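Local coordinates for protein glutathione peroxidase (Trypanosoma cruzi, PDB 3E0U) that probably works as a peroxidase of the glutathione peroxidase family, reducing hydroperoxides with a thioredoxin-fold scaffold, at residues Lys3-Phe8 with Tyr109-Ala114; His26-Tyr31 with Gly58-Ala63; Tyr31-Arg36 with Trp127-Phe132; Cys66-Gly71 with Ile98-Ser103. All coordinates share one frame; numbering follows the deposited sequence.

Interaction 1. Residues Lys3-Phe8 with Tyr109-Ala114; sequences KSIYEF and YEFMKA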
loop_
_atom_site.group_PDB
_atom_site.type_symbol
_atom_site.label_atom_id
_atom_site.label_comp_id
_atom_site.label_asym_id
_atom_site.label_seq_id
_atom_site.Cartn_x
_atom_site.Cartn_y
_atom_site.Cartn_z
ATOM N N LYS A 3 11.693 5.702 -13.041
ATOM C CA LYS A 3 11.619 5.354 -11.589
ATOM C C LYS A 3 10.318 4.694 -11.244
ATOM O O LYS A 3 9.261 5.234 -11.505
ATOM C CB LYS A 3 11.800 6.571 -10.687
ATOM C CG LYS A 3 13.218 6.722 -10.153
ATOM C CD LYS A 3 13.328 7.944 -9.255
ATOM C CE LYS A 3 14.789 8.301 -9.032
ATOM N NZ LYS A 3 14.956 9.406 -8.053
ATOM N N SER A 4 10.399 3.570 -10.556
ATOM C CA SER A 4 9.205 2.849 -10.209
ATOM C C SER A 4 9.475 2.082 -8.923
ATOM O O SER A 4 10.620 1.996 -8.462
ATOM C CB SER A 4 8.827 1.890 -11.348
ATOM O OG SER A 4 9.933 1.039 -11.702
ATOM N N ILE A 5 8.413 1.507 -8.371
ATOM C CA ILE A 5 8.499 0.749 -7.190
ATOM C C ILE A 5 9.334 -0.512 -7.425
ATOM O O ILE A 5 9.698 -1.206 -6.485
ATOM C CB ILE A 5 7.072 0.294 -6.693
ATOM C CG1 ILE A 5 6.449 -0.757 -7.602
ATOM C CG2 ILE A 5 6.110 1.458 -6.369
ATOM C CD1 ILE A 5 5.176 -1.283 -6.968
ATOM N N TYR A 6 9.507 -0.885 -8.691
ATOM C CA TYR A 6 10.169 -2.135 -9.043
ATOM C C TYR A 6 11.697 -2.080 -9.001
ATOM O O TYR A 6 12.399 -3.127 -9.175
ATOM C CB TYR A 6 9.670 -2.616 -10.411
ATOM C CG TYR A 6 8.203 -2.916 -10.369
ATOM C CD1 TYR A 6 7.715 -3.843 -9.500
ATOM C CD2 TYR A 6 7.307 -2.162 -11.110
ATOM C CE1 TYR A 6 6.359 -4.096 -9.444
ATOM C CE2 TYR A 6 5.954 -2.384 -11.050
ATOM C CZ TYR A 6 5.479 -3.349 -10.229
ATOM O OH TYR A 6 4.129 -3.620 -10.251
ATOM N N GLU A 7 12.189 -0.899 -8.633
ATOM C CA GLU A 7 13.600 -0.696 -8.407
ATOM C C GLU A 7 13.887 -0.892 -6.910
ATOM O O GLU A 7 14.981 -0.577 -6.473
ATOM C CB GLU A 7 14.026 0.695 -8.830
ATOM C CG GLU A 7 13.875 0.998 -10.307
ATOM C CD GLU A 7 14.300 2.388 -10.627
ATOM O OE1 GLU A 7 14.008 3.325 -9.869
ATOM O OE2 GLU A 7 14.934 2.577 -11.644
ATOM N N PHE A 8 12.883 -1.332 -6.129
ATOM C CA PHE A 8 13.080 -1.649 -4.688
ATOM C C PHE A 8 12.812 -3.096 -4.401
ATOM O O PHE A 8 12.052 -3.776 -5.136
ATOM C CB PHE A 8 12.214 -0.785 -3.777
ATOM C CG PHE A 8 12.391 0.647 -4.031
ATOM C CD1 PHE A 8 11.761 1.237 -5.094
ATOM C CD2 PHE A 8 13.361 1.354 -3.379
ATOM C CE1 PHE A 8 11.998 2.546 -5.423
ATOM C CE2 PHE A 8 13.542 2.683 -3.652
ATOM C CZ PHE A 8 12.931 3.248 -4.717
ATOM N N TYR A 109 9.271 3.262 0.574
ATOM C CA TYR A 109 8.417 4.278 1.208
ATOM C C TYR A 109 8.932 5.680 1.083
ATOM O O TYR A 109 8.143 6.588 0.876
ATOM C CB TYR A 109 8.096 3.923 2.646
ATOM C CG TYR A 109 6.704 3.300 2.742
ATOM C CD1 TYR A 109 6.528 1.942 2.500
ATOM C CD2 TYR A 109 5.553 4.095 2.900
ATOM C CE1 TYR A 109 5.319 1.409 2.442
ATOM C CE2 TYR A 109 4.281 3.503 2.912
ATOM C CZ TYR A 109 4.201 2.142 2.771
ATOM O OH TYR A 109 2.994 1.440 2.798
ATOM N N GLU A 110 10.244 5.879 1.188
ATOM C CA GLU A 110 10.814 7.195 0.908
ATOM C C GLU A 110 10.464 7.590 -0.531
ATOM O O GLU A 110 9.950 8.678 -0.767
ATOM C CB GLU A 110 12.353 7.259 1.165
ATOM C CG GLU A 110 12.832 6.801 2.579
ATOM C CD GLU A 110 12.650 7.843 3.708
ATOM O OE1 GLU A 110 13.624 8.060 4.498
ATOM O OE2 GLU A 110 11.573 8.490 3.791
ATOM N N PHE A 111 10.700 6.710 -1.497
ATOM C CA PHE A 111 10.279 6.953 -2.909
ATOM C C PHE A 111 8.780 7.395 -3.070
ATOM O O PHE A 111 8.480 8.464 -3.643
ATOM C CB PHE A 111 10.602 5.709 -3.805
ATOM C CG PHE A 111 10.051 5.833 -5.226
ATOM C CD1 PHE A 111 10.502 6.841 -6.075
ATOM C CD2 PHE A 111 9.072 4.959 -5.693
ATOM C CE1 PHE A 111 9.944 7.008 -7.355
ATOM C CE2 PHE A 111 8.494 5.115 -6.941
ATOM C CZ PHE A 111 8.926 6.143 -7.788
ATOM N N MET A 112 7.847 6.591 -2.548
ATOM C CA MET A 112 6.424 6.906 -2.680
ATOM C C MET A 112 6.064 8.154 -1.925
ATOM O O MET A 112 5.222 8.896 -2.370
ATOM C CB MET A 112 5.521 5.767 -2.191
ATOM C CG MET A 112 5.847 4.402 -2.780
ATOM S SD MET A 112 4.645 3.116 -2.485
ATOM C CE MET A 112 4.770 2.758 -0.754
ATOM N N LYS A 113 6.586 8.333 -0.718
ATOM C CA LYS A 113 6.259 9.541 0.075
ATOM C C LYS A 113 6.848 10.805 -0.564
ATOM O O LYS A 113 6.231 11.864 -0.547
ATOM C CB LYS A 113 6.729 9.392 1.531
ATOM C CG LYS A 113 6.096 8.199 2.304
ATOM C CD LYS A 113 6.964 7.822 3.519
ATOM C CE LYS A 113 7.416 9.065 4.264
ATOM N NZ LYS A 113 8.382 8.717 5.333
ATOM N N ALA A 114 8.051 10.694 -1.122
ATOM C CA ALA A 114 8.676 11.801 -1.844
ATOM C C ALA A 114 7.910 12.085 -3.145
ATOM O O ALA A 114 7.552 13.214 -3.407
ATOM C CB ALA A 114 10.163 11.502 -2.104
#
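The rings of Phe8 and Phe111 lie nearly parallel, with their planes at 23°. They have slid so far apart that they barely overlap, and their centroids are 5.5 Å from each other. Phe8 CE1 and CZ meet the base of Phe111, and CZ comes to 3.5 Å from Phe111 CB. At its own edge, in plane, the Phe8 ring has Ile5 C. Two neighbouring rings are covered from within their own segments: Ile5 CG1 sits over one face of Tyr6, and Met112 CE over one face of Tyr109. The far end of the Phe111 ring pushes into the N-terminal segment. CE1 meets Lys3 CB at 3.8 Å, and CE2 meets Ser4 C at the same distance. Phe111 can do this because its CG is anti to the backbone N (chi1 173°), which sends the ring outward from the helix. No hydrogen bond joins the two segments. Ile5 CG2 adds longer apolar touches, 4.4 Å to Phe111 CE2 and 4.5 Å to Met112 SD. Lys113 faces another way; its NZ forms a salt bridge with Glu110 OE2. Ile5 and Met112 both also pack on Ile134, while Ile5 touches Leu28 as well. The N-terminal 3-10 turn and helix 107-115 thus share one face of the central sheet, a helix-on-sheet layer of the thioredoxin fold.

Interaction 2. Residues His26-Tyr31 with Gly58-Ala63; sequences HPLLIY and GFTVLA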
loop_
_atom_site.group_PDB
_atom_site.type_symbol
_atom_site.label_atom_id
_atom_site.label_comp_id
_atom_site.label_asym_id
_atom_site.label_seq_id
_atom_site.Cartn_x
_atom_site.Cartn_y
_atom_site.Cartn_z
ATOM N N HIS A 26 0.399 -3.780 -14.167
ATOM C CA HIS A 26 -0.935 -3.804 -13.547
ATOM C C HIS A 26 -0.978 -2.856 -12.362
ATOM O O HIS A 26 -0.021 -2.769 -11.625
ATOM C CB HIS A 26 -1.317 -5.204 -13.073
ATOM C CG HIS A 26 -1.771 -6.105 -14.172
ATOM N ND1 HIS A 26 -1.123 -7.279 -14.483
ATOM C CD2 HIS A 26 -2.761 -5.963 -15.088
ATOM C CE1 HIS A 26 -1.733 -7.857 -15.502
ATOM N NE2 HIS A 26 -2.722 -7.072 -15.897
ATOM N N PRO A 27 -2.095 -2.154 -12.165
ATOM C CA PRO A 27 -2.124 -1.292 -10.978
ATOM C C PRO A 27 -2.072 -2.097 -9.662
ATOM O O PRO A 27 -2.366 -3.311 -9.619
ATOM C CB PRO A 27 -3.456 -0.537 -11.122
ATOM C CG PRO A 27 -4.326 -1.469 -11.997
ATOM C CD PRO A 27 -3.363 -2.133 -12.935
ATOM N N LEU A 28 -1.848 -1.391 -8.573
ATOM C CA LEU A 28 -1.570 -2.048 -7.326
ATOM C C LEU A 28 -1.827 -0.961 -6.264
ATOM O O LEU A 28 -1.776 0.209 -6.605
ATOM C CB LEU A 28 -0.057 -2.425 -7.349
ATOM C CG LEU A 28 0.506 -3.057 -6.119
ATOM C CD1 LEU A 28 -0.356 -4.352 -5.943
ATOM C CD2 LEU A 28 2.006 -3.352 -6.204
ATOM N N LEU A 29 -2.296 -1.333 -5.075
ATOM C CA LEU A 29 -2.400 -0.408 -3.926
ATOM C C LEU A 29 -1.486 -0.939 -2.865
ATOM O O LEU A 29 -1.607 -2.113 -2.469
ATOM C CB LEU A 29 -3.795 -0.413 -3.286
ATOM C CG LEU A 29 -4.774 0.731 -3.485
ATOM C CD1 LEU A 29 -6.040 0.360 -2.769
ATOM C CD2 LEU A 29 -4.250 1.997 -2.957
ATOM N N ILE A 30 -0.782 -0.029 -2.228
ATOM C CA ILE A 30 0.117 -0.391 -1.160
ATOM C C ILE A 30 -0.252 0.342 0.117
ATOM O O ILE A 30 -0.162 1.589 0.192
ATOM C CB ILE A 30 1.576 -0.018 -1.535
ATOM C CG1 ILE A 30 1.957 -0.673 -2.890
ATOM C CG2 ILE A 30 2.484 -0.372 -0.364
ATOM C CD1 ILE A 30 3.482 -0.522 -3.321
ATOM N N TYR A 31 -0.547 -0.444 1.153
ATOM C CA TYR A 31 -0.936 0.076 2.467
ATOM C C TYR A 31 0.079 -0.229 3.561
ATOM O O TYR A 31 0.702 -1.301 3.551
ATOM C CB TYR A 31 -2.255 -0.549 2.938
ATOM C CG TYR A 31 -3.554 -0.190 2.220
ATOM C CD1 TYR A 31 -4.402 0.755 2.739
ATOM C CD2 TYR A 31 -4.004 -0.936 1.129
ATOM C CE1 TYR A 31 -5.660 0.939 2.213
ATOM C CE2 TYR A 31 -5.259 -0.736 0.581
ATOM C CZ TYR A 31 -6.081 0.206 1.118
ATOM O OH TYR A 31 -7.278 0.512 0.518
ATOM N N GLY A 58 -5.788 -8.260 -12.637
ATOM C CA GLY A 58 -4.369 -7.996 -12.439
ATOM C C GLY A 58 -4.034 -7.217 -11.188
ATOM O O GLY A 58 -2.872 -7.190 -10.755
ATOM N N PHE A 59 -5.063 -6.658 -10.551
ATOM C CA PHE A 59 -4.873 -5.810 -9.368
ATOM C C PHE A 59 -4.537 -6.553 -8.058
ATOM O O PHE A 59 -4.847 -7.724 -7.902
ATOM C CB PHE A 59 -6.108 -4.935 -9.202
ATOM C CG PHE A 59 -6.083 -4.060 -7.989
ATOM C CD1 PHE A 59 -5.440 -2.809 -8.031
ATOM C CD2 PHE A 59 -6.875 -4.391 -6.885
ATOM C CE1 PHE A 59 -5.530 -1.927 -6.951
ATOM C CE2 PHE A 59 -6.973 -3.549 -5.802
ATOM C CZ PHE A 59 -6.267 -2.342 -5.796
ATOM N N THR A 60 -3.716 -5.937 -7.206
ATOM C CA THR A 60 -3.460 -6.527 -5.897
ATOM C C THR A 60 -3.334 -5.429 -4.882
ATOM O O THR A 60 -3.237 -4.236 -5.236
ATOM C CB THR A 60 -2.177 -7.409 -5.841
ATOM O OG1 THR A 60 -2.272 -8.344 -4.752
ATOM C CG2 THR A 60 -0.860 -6.560 -5.715
ATOM N N VAL A 61 -3.479 -5.810 -3.619
ATOM C CA VAL A 61 -3.126 -4.930 -2.547
ATOM C C VAL A 61 -2.019 -5.512 -1.716
ATOM O O VAL A 61 -1.959 -6.711 -1.485
ATOM C CB VAL A 61 -4.332 -4.347 -1.715
ATOM C CG1 VAL A 61 -5.667 -4.862 -2.150
ATOM C CG2 VAL A 61 -4.075 -4.337 -0.177
ATOM N N LEU A 62 -1.060 -4.658 -1.402
ATOM C CA LEU A 62 0.099 -5.035 -0.626
ATOM C C LEU A 62 0.052 -4.313 0.722
ATOM O O LEU A 62 -0.174 -3.131 0.734
ATOM C CB LEU A 62 1.357 -4.598 -1.394
ATOM C CG LEU A 62 2.155 -5.565 -2.299
ATOM C CD1 LEU A 62 1.384 -6.710 -2.879
ATOM C CD2 LEU A 62 3.082 -4.941 -3.293
ATOM N N ALA A 63 0.178 -5.048 1.843
ATOM C CA ALA A 63 0.160 -4.469 3.199
ATOM C C ALA A 63 1.526 -4.562 3.796
ATOM O O ALA A 63 2.108 -5.662 3.867
ATOM C CB ALA A 63 -0.815 -5.204 4.103
HETATM O O HOH W 1 -0.537 -5.505 -10.001
#
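Tyr31 and Leu62 mark the tight end of this contact. Tyr31 N donates to Leu62 O at 2.7 Å, and Leu62 N donates to Leu29 O at 2.8 Å. Leu29 N reaches Thr60 O at 3.1 Å. All three bonds are close to straight, so the two parallel strands are held firmly in register from the Leu29-Val61 pair to the Tyr31-Ala63 pair. Side chains pack on both faces. On one, Leu28 CD2 meets Leu62 CD2 at 3.5 Å, though the modelled position of the Leu28 side chain is doubtful. On the other, Val61 CG2 touches Tyr31 CD2 at 3.6 Å, and Phe59 CZ meets Leu29 CB. With chi1 at 177°, Phe59 turns its ring away from its own N and lays it obliquely against the backbone from Pro27 to Leu29. The opposite end is looser and partly exposed. There no direct backbone bond joins Pro27 to Gly58. A water lies between them, 2.9 Å from Pro27 O and 3.0 Å from Gly58 O, and can donate to either. Gly58 CA sits over one face of the His26 ring in a CH-pi contact, 3.7 Å from its centroid. Helices 43-54 and 150-157 cover the face that carries Leu29 and Tyr31. Strand 28-33, helix 43-54 and strand 60-65 make up the beta-alpha-beta unit of the thioredoxin fold.

Interaction 3. Residues Tyr31-Arg36 with Trp127-Phe132; sequences YNVASR and WNFTSF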
loop_
_atom_site.group_PDB
_atom_site.type_symbol
_atom_site.label_atom_id
_atom_site.label_comp_id
_atom_site.label_asym_id
_atom_site.label_seq_id
_atom_site.Cartn_x
_atom_site.Cartn_y
_atom_site.Cartn_z
ATOM N N TYR A 31 -0.547 -0.444 1.153
ATOM C CA TYR A 31 -0.936 0.076 2.467
ATOM C C TYR A 31 0.079 -0.229 3.561
ATOM O O TYR A 31 0.702 -1.301 3.551
ATOM C CB TYR A 31 -2.255 -0.549 2.938
ATOM C CG TYR A 31 -3.554 -0.190 2.220
ATOM C CD1 TYR A 31 -4.402 0.755 2.739
ATOM C CD2 TYR A 31 -4.004 -0.936 1.129
ATOM C CE1 TYR A 31 -5.660 0.939 2.213
ATOM C CE2 TYR A 31 -5.259 -0.736 0.581
ATOM C CZ TYR A 31 -6.081 0.206 1.118
ATOM O OH TYR A 31 -7.278 0.512 0.518
ATOM N N ASN A 32 0.185 0.721 4.514
ATOM C CA ASN A 32 0.834 0.527 5.814
ATOM C C ASN A 32 -0.243 0.226 6.837
ATOM O O ASN A 32 -1.282 0.888 6.903
ATOM C CB ASN A 32 1.714 1.710 6.276
ATOM C CG ASN A 32 0.939 2.986 6.515
ATOM O OD1 ASN A 32 0.510 3.611 5.559
ATOM N ND2 ASN A 32 0.893 3.459 7.789
ATOM N N VAL A 33 -0.004 -0.801 7.636
ATOM C CA VAL A 33 -1.026 -1.294 8.512
ATOM C C VAL A 33 -0.262 -1.578 9.759
ATOM O O VAL A 33 0.968 -1.674 9.712
ATOM C CB VAL A 33 -1.647 -2.629 7.946
ATOM C CG1 VAL A 33 -2.271 -2.379 6.585
ATOM C CG2 VAL A 33 -0.584 -3.697 7.799
ATOM N N ALA A 34 -0.946 -1.500 10.889
ATOM C CA ALA A 34 -0.356 -1.850 12.148
ATOM C C ALA A 34 -0.126 -3.353 12.187
ATOM O O ALA A 34 -0.961 -4.144 11.745
ATOM C CB ALA A 34 -1.257 -1.420 13.268
ATOM N N SER A 35 1.014 -3.734 12.740
ATOM C CA SER A 35 1.404 -5.119 12.857
ATOM C C SER A 35 0.591 -5.837 13.935
ATOM O O SER A 35 0.254 -7.012 13.762
ATOM C CB SER A 35 2.910 -5.206 13.159
ATOM O OG SER A 35 3.254 -4.464 14.330
ATOM N N ARG A 36 0.140 -5.100 14.953
ATOM C CA ARG A 36 -0.523 -5.727 16.132
ATOM C C ARG A 36 -2.072 -5.731 16.244
ATOM O O ARG A 36 -2.703 -6.790 16.093
ATOM C CB ARG A 36 0.156 -5.283 17.444
ATOM C CG ARG A 36 1.386 -6.118 17.762
ATOM C CD ARG A 36 0.979 -7.576 17.635
ATOM N NE ARG A 36 2.001 -8.527 18.051
ATOM C CZ ARG A 36 1.754 -9.813 18.313
ATOM N NH1 ARG A 36 0.506 -10.275 18.257
ATOM N NH2 ARG A 36 2.738 -10.623 18.701
ATOM N N TRP A 127 -0.850 8.243 9.283
ATOM C CA TRP A 127 -1.853 7.278 9.734
ATOM C C TRP A 127 -1.665 5.837 9.236
ATOM O O TRP A 127 -1.047 5.578 8.207
ATOM C CB TRP A 127 -3.272 7.758 9.319
ATOM C CG TRP A 127 -3.459 9.304 9.246
ATOM C CD1 TRP A 127 -3.689 10.056 8.119
ATOM C CD2 TRP A 127 -3.379 10.234 10.331
ATOM N NE1 TRP A 127 -3.801 11.389 8.450
ATOM C CE2 TRP A 127 -3.570 11.527 9.793
ATOM C CE3 TRP A 127 -3.132 10.104 11.699
ATOM C CZ2 TRP A 127 -3.516 12.672 10.575
ATOM C CZ3 TRP A 127 -3.056 11.250 12.469
ATOM C CH2 TRP A 127 -3.276 12.514 11.912
ATOM N N ASN A 128 -2.280 4.901 9.944
ATOM C CA ASN A 128 -2.370 3.545 9.458
ATOM C C ASN A 128 -3.352 3.495 8.300
ATOM O O ASN A 128 -4.314 4.249 8.287
ATOM C CB ASN A 128 -2.878 2.624 10.559
ATOM C CG ASN A 128 -1.784 2.157 11.474
ATOM O OD1 ASN A 128 -0.615 2.025 11.070
ATOM N ND2 ASN A 128 -2.186 1.735 12.657
ATOM N N PHE A 129 -3.124 2.583 7.356
ATOM C CA PHE A 129 -4.050 2.383 6.233
ATOM C C PHE A 129 -4.126 3.549 5.263
ATOM O O PHE A 129 -5.147 3.774 4.618
ATOM C CB PHE A 129 -5.463 1.953 6.718
ATOM C CG PHE A 129 -5.553 0.497 7.092
ATOM C CD1 PHE A 129 -5.566 -0.471 6.125
ATOM C CD2 PHE A 129 -5.648 0.112 8.402
ATOM C CE1 PHE A 129 -5.497 -1.800 6.455
ATOM C CE2 PHE A 129 -5.765 -1.224 8.737
ATOM C CZ PHE A 129 -5.695 -2.181 7.773
ATOM N N THR A 130 -3.051 4.327 5.247
ATOM C CA THR A 130 -2.741 5.245 4.180
ATOM C C THR A 130 -2.354 4.331 3.043
ATOM O O THR A 130 -1.747 3.296 3.236
ATOM C CB THR A 130 -1.505 6.108 4.515
ATOM O OG1 THR A 130 -1.831 7.007 5.558
ATOM C CG2 THR A 130 -1.013 6.920 3.292
ATOM N N SER A 131 -2.771 4.682 1.850
ATOM C CA SER A 131 -2.428 3.908 0.662
ATOM C C SER A 131 -1.948 4.796 -0.504
ATOM O O SER A 131 -2.190 6.041 -0.550
ATOM C CB SER A 131 -3.576 2.980 0.211
ATOM O OG SER A 131 -4.751 3.681 -0.193
ATOM N N PHE A 132 -1.253 4.136 -1.401
ATOM C CA PHE A 132 -0.673 4.693 -2.566
ATOM C C PHE A 132 -1.147 3.841 -3.658
ATOM O O PHE A 132 -1.042 2.669 -3.600
ATOM C CB PHE A 132 0.840 4.575 -2.524
ATOM C CG PHE A 132 1.493 5.508 -1.580
ATOM C CD1 PHE A 132 1.716 6.812 -1.923
ATOM C CD2 PHE A 132 1.883 5.097 -0.356
ATOM C CE1 PHE A 132 2.287 7.629 -1.083
ATOM C CE2 PHE A 132 2.427 5.933 0.476
ATOM C CZ PHE A 132 2.640 7.198 0.112
#
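Asn32 docks its side chain into the type II turn from Trp127 to Thr130, which carries the WNF sequence typical of glutathione peroxidases. The turn leads into strand 131-134, antiparallel to strand 28-33 in the thioredoxin-fold sheet. From CB, the chain turns so that CG stands between the backbone N and the carbonyl carbon (chi1 64°). CG lies 3.7 Å from Trp127 O. The two ends of the amide meet different partners. OD1 lies beside Thr130, 3.4 Å from its CB; Thr130 O is about as near, but two acceptors make no bond. ND2 donates to Trp127 O at 2.9 Å; that oxygen lies near the amide plane, but the donor is tilted from the carbonyl plane. The backbone of Asn32 adds two bonds. Its O accepts from Phe129 N, modelled rather short at 2.5 Å, and its N makes only a weak bond to Thr130 O. Past the strand, Ala34 CB meets Asn128 ND2, and the Ala34 side chain lies about 6 Å from that of Cys37, the predicted active-site residue. The Tyr31 ring has Ser131 CB over one face and makes an offset edge-to-face pair with Phe129, whose edge is toward it. Phe129 in turn receives Val33 CG1 over one face, 3.8 Å from its ring centroid.

Interaction 4. Residues Cys66-Gly71 with Ile98-Ser103; sequences CNQFAG and IDVNGS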
loop_
_atom_site.group_PDB
_atom_site.type_symbol
_atom_site.label_atom_id
_atom_site.label_comp_id
_atom_site.label_asym_id
_atom_site.label_seq_id
_atom_site.Cartn_x
_atom_site.Cartn_y
_atom_site.Cartn_z
ATOM N N CYS A 66 3.687 -2.198 10.141
ATOM C CA CYS A 66 4.507 -1.145 10.663
ATOM C C CYS A 66 4.004 -0.789 12.052
ATOM O O CYS A 66 2.864 -0.392 12.211
ATOM C CB CYS A 66 4.390 0.028 9.707
ATOM S SG CYS A 66 5.254 1.454 10.158
ATOM N N ASN A 67 4.834 -0.950 13.073
ATOM C CA ASN A 67 4.348 -0.680 14.435
ATOM C C ASN A 67 4.569 0.771 14.914
ATOM O O ASN A 67 4.441 1.055 16.113
ATOM C CB ASN A 67 4.815 -1.767 15.450
ATOM C CG ASN A 67 6.366 -1.889 15.581
ATOM O OD1 ASN A 67 6.888 -2.664 16.417
ATOM N ND2 ASN A 67 7.091 -1.072 14.827
ATOM N N GLN A 68 4.561 1.692 13.943
ATOM C CA GLN A 68 4.941 3.112 14.116
ATOM C C GLN A 68 3.804 4.093 14.476
ATOM O O GLN A 68 4.055 5.290 14.717
ATOM C CB GLN A 68 5.642 3.581 12.835
ATOM C CG GLN A 68 6.800 4.555 13.011
ATOM C CD GLN A 68 7.952 4.344 11.973
ATOM O OE1 GLN A 68 9.087 4.817 12.179
ATOM N NE2 GLN A 68 7.660 3.647 10.885
ATOM N N PHE A 69 2.563 3.609 14.526
ATOM C CA PHE A 69 1.449 4.473 14.922
ATOM C C PHE A 69 0.491 3.846 15.918
ATOM O O PHE A 69 -0.724 3.956 15.753
ATOM C CB PHE A 69 0.659 4.945 13.709
ATOM C CG PHE A 69 1.514 5.470 12.611
ATOM C CD1 PHE A 69 2.138 6.705 12.732
ATOM C CD2 PHE A 69 1.751 4.704 11.477
ATOM C CE1 PHE A 69 2.957 7.180 11.714
ATOM C CE2 PHE A 69 2.542 5.183 10.464
ATOM C CZ PHE A 69 3.156 6.419 10.590
ATOM N N ALA A 70 1.026 3.176 16.938
ATOM C CA ALA A 70 0.179 2.586 17.989
ATOM C C ALA A 70 -0.034 3.564 19.127
ATOM O O ALA A 70 -0.144 3.151 20.279
ATOM C CB ALA A 70 0.785 1.286 18.526
ATOM N N GLY A 71 -0.046 4.859 18.809
ATOM C CA GLY A 71 -0.235 5.906 19.821
ATOM C C GLY A 71 -1.486 6.752 19.483
ATOM O O GLY A 71 -1.870 6.874 18.233
ATOM N N ILE A 98 8.250 -3.103 8.413
ATOM C CA ILE A 98 9.245 -2.129 8.011
ATOM C C ILE A 98 8.953 -0.849 8.789
ATOM O O ILE A 98 7.972 -0.772 9.496
ATOM C CB ILE A 98 9.170 -1.793 6.456
ATOM C CG1 ILE A 98 7.775 -1.214 6.056
ATOM C CG2 ILE A 98 9.577 -3.025 5.614
ATOM C CD1 ILE A 98 7.752 -0.396 4.765
ATOM N N ASP A 99 9.842 0.128 8.714
ATOM C CA ASP A 99 9.535 1.450 9.193
ATOM C C ASP A 99 9.178 2.212 7.911
ATOM O O ASP A 99 9.721 1.920 6.853
ATOM C CB ASP A 99 10.760 2.067 9.913
ATOM C CG ASP A 99 11.076 1.384 11.281
ATOM O OD1 ASP A 99 10.139 1.005 12.007
ATOM O OD2 ASP A 99 12.250 1.244 11.664
ATOM N N VAL A 100 8.252 3.159 7.983
ATOM C CA VAL A 100 7.852 3.931 6.817
ATOM C C VAL A 100 8.339 5.364 6.907
ATOM O O VAL A 100 8.309 6.063 5.886
ATOM C CB VAL A 100 6.290 3.904 6.550
ATOM C CG1 VAL A 100 5.816 2.485 6.318
ATOM C CG2 VAL A 100 5.560 4.475 7.698
ATOM N N ASN A 101 8.710 5.793 8.138
ATOM C CA ASN A 101 9.331 7.120 8.461
ATOM C C ASN A 101 10.629 6.957 9.228
ATOM O O ASN A 101 10.801 5.967 9.902
ATOM C CB ASN A 101 8.433 8.010 9.347
ATOM C CG ASN A 101 7.073 8.322 8.719
ATOM O OD1 ASN A 101 6.948 8.609 7.517
ATOM N ND2 ASN A 101 6.063 8.382 9.572
ATOM N N GLY A 102 11.444 8.019 9.284
ATOM C CA GLY A 102 12.707 8.008 10.053
ATOM C C GLY A 102 13.950 7.429 9.376
ATOM O O GLY A 102 13.880 6.918 8.256
ATOM N N SER A 103 15.100 7.536 10.045
ATOM C CA SER A 103 16.388 7.028 9.531
ATOM C C SER A 103 16.416 5.552 9.061
ATOM O O SER A 103 17.374 5.105 8.412
ATOM C CB SER A 103 17.482 7.239 10.584
ATOM O OG SER A 103 17.329 6.316 11.657
HETATM O O HOH W 2 9.899 0.670 14.443
#
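Cys66 meets Val100 through its sulfur. A chi1 of 178° points SG away from its own backbone N and toward the other loop. There it lies 3.9 Å from Val100 CG2, and Ile98 O is also close, at 3.6 Å. Gln68 reaches further. Its bent chain lays the terminal amide across the backbone of Asp99 to Asn101, but the amide is probably turned over in the model, so its polar pairing is doubtful. Phe69 holds its CG beside the backbone N (chi1 -48°), which brings the ring back along its own loop. Gln68 CB lies over the centre of one ring face. At the ring edge, near the plane, Asn101 ND2 comes to 3.7 Å from Phe69 CZ, with ring and amide planes 78° apart. Both ends of that amide are hydrogen-bonded outside the contact, OD1 to Lys113 NZ and Ile125 N. Phe69 CE2 also brushes Val100 CG2 at 4.2 Å. On another side, a water donates to Asp99 OD1 at 2.5 Å, modelled short, and accepts a weak bond from Asn67 ND2 at 3.3 Å. Ile98 and Val100 further pack on Tyr109 of helix 107-115. Two irregular loops thus meet where strand 60-65 ends, and Cys66 to Phe69 belong to the Phe-Pro-Cys-Asn-Gln-Phe signature of the glutathione peroxidase family.

In the fold
Interactions 2 and 3 are the buried core. Both use strand 28-33 and share Tyr31, with strand 60-65 along one edge and strand 131-134 along the other. Interaction 2 is mainly backbone hydrogen bonding; interaction 3 has fewer such bonds and more ring packing, and adds one side-chain bond to a turn. Interactions 1 and 4 are only partly buried and have no clear direct hydrogen bond across them. Interaction 1 is apolar, whereas interaction 4 mixes sulfur, amide and water contacts between loops. Helix 107-115 links the set: Tyr109 touches Ile30, Asn32, Ile98 and Phe132, and Lys113 bonds to Asn101. Interactions 3 and 4 lie about 10 Å apart between centres, and Phe69 touches Asn32 and Asn128.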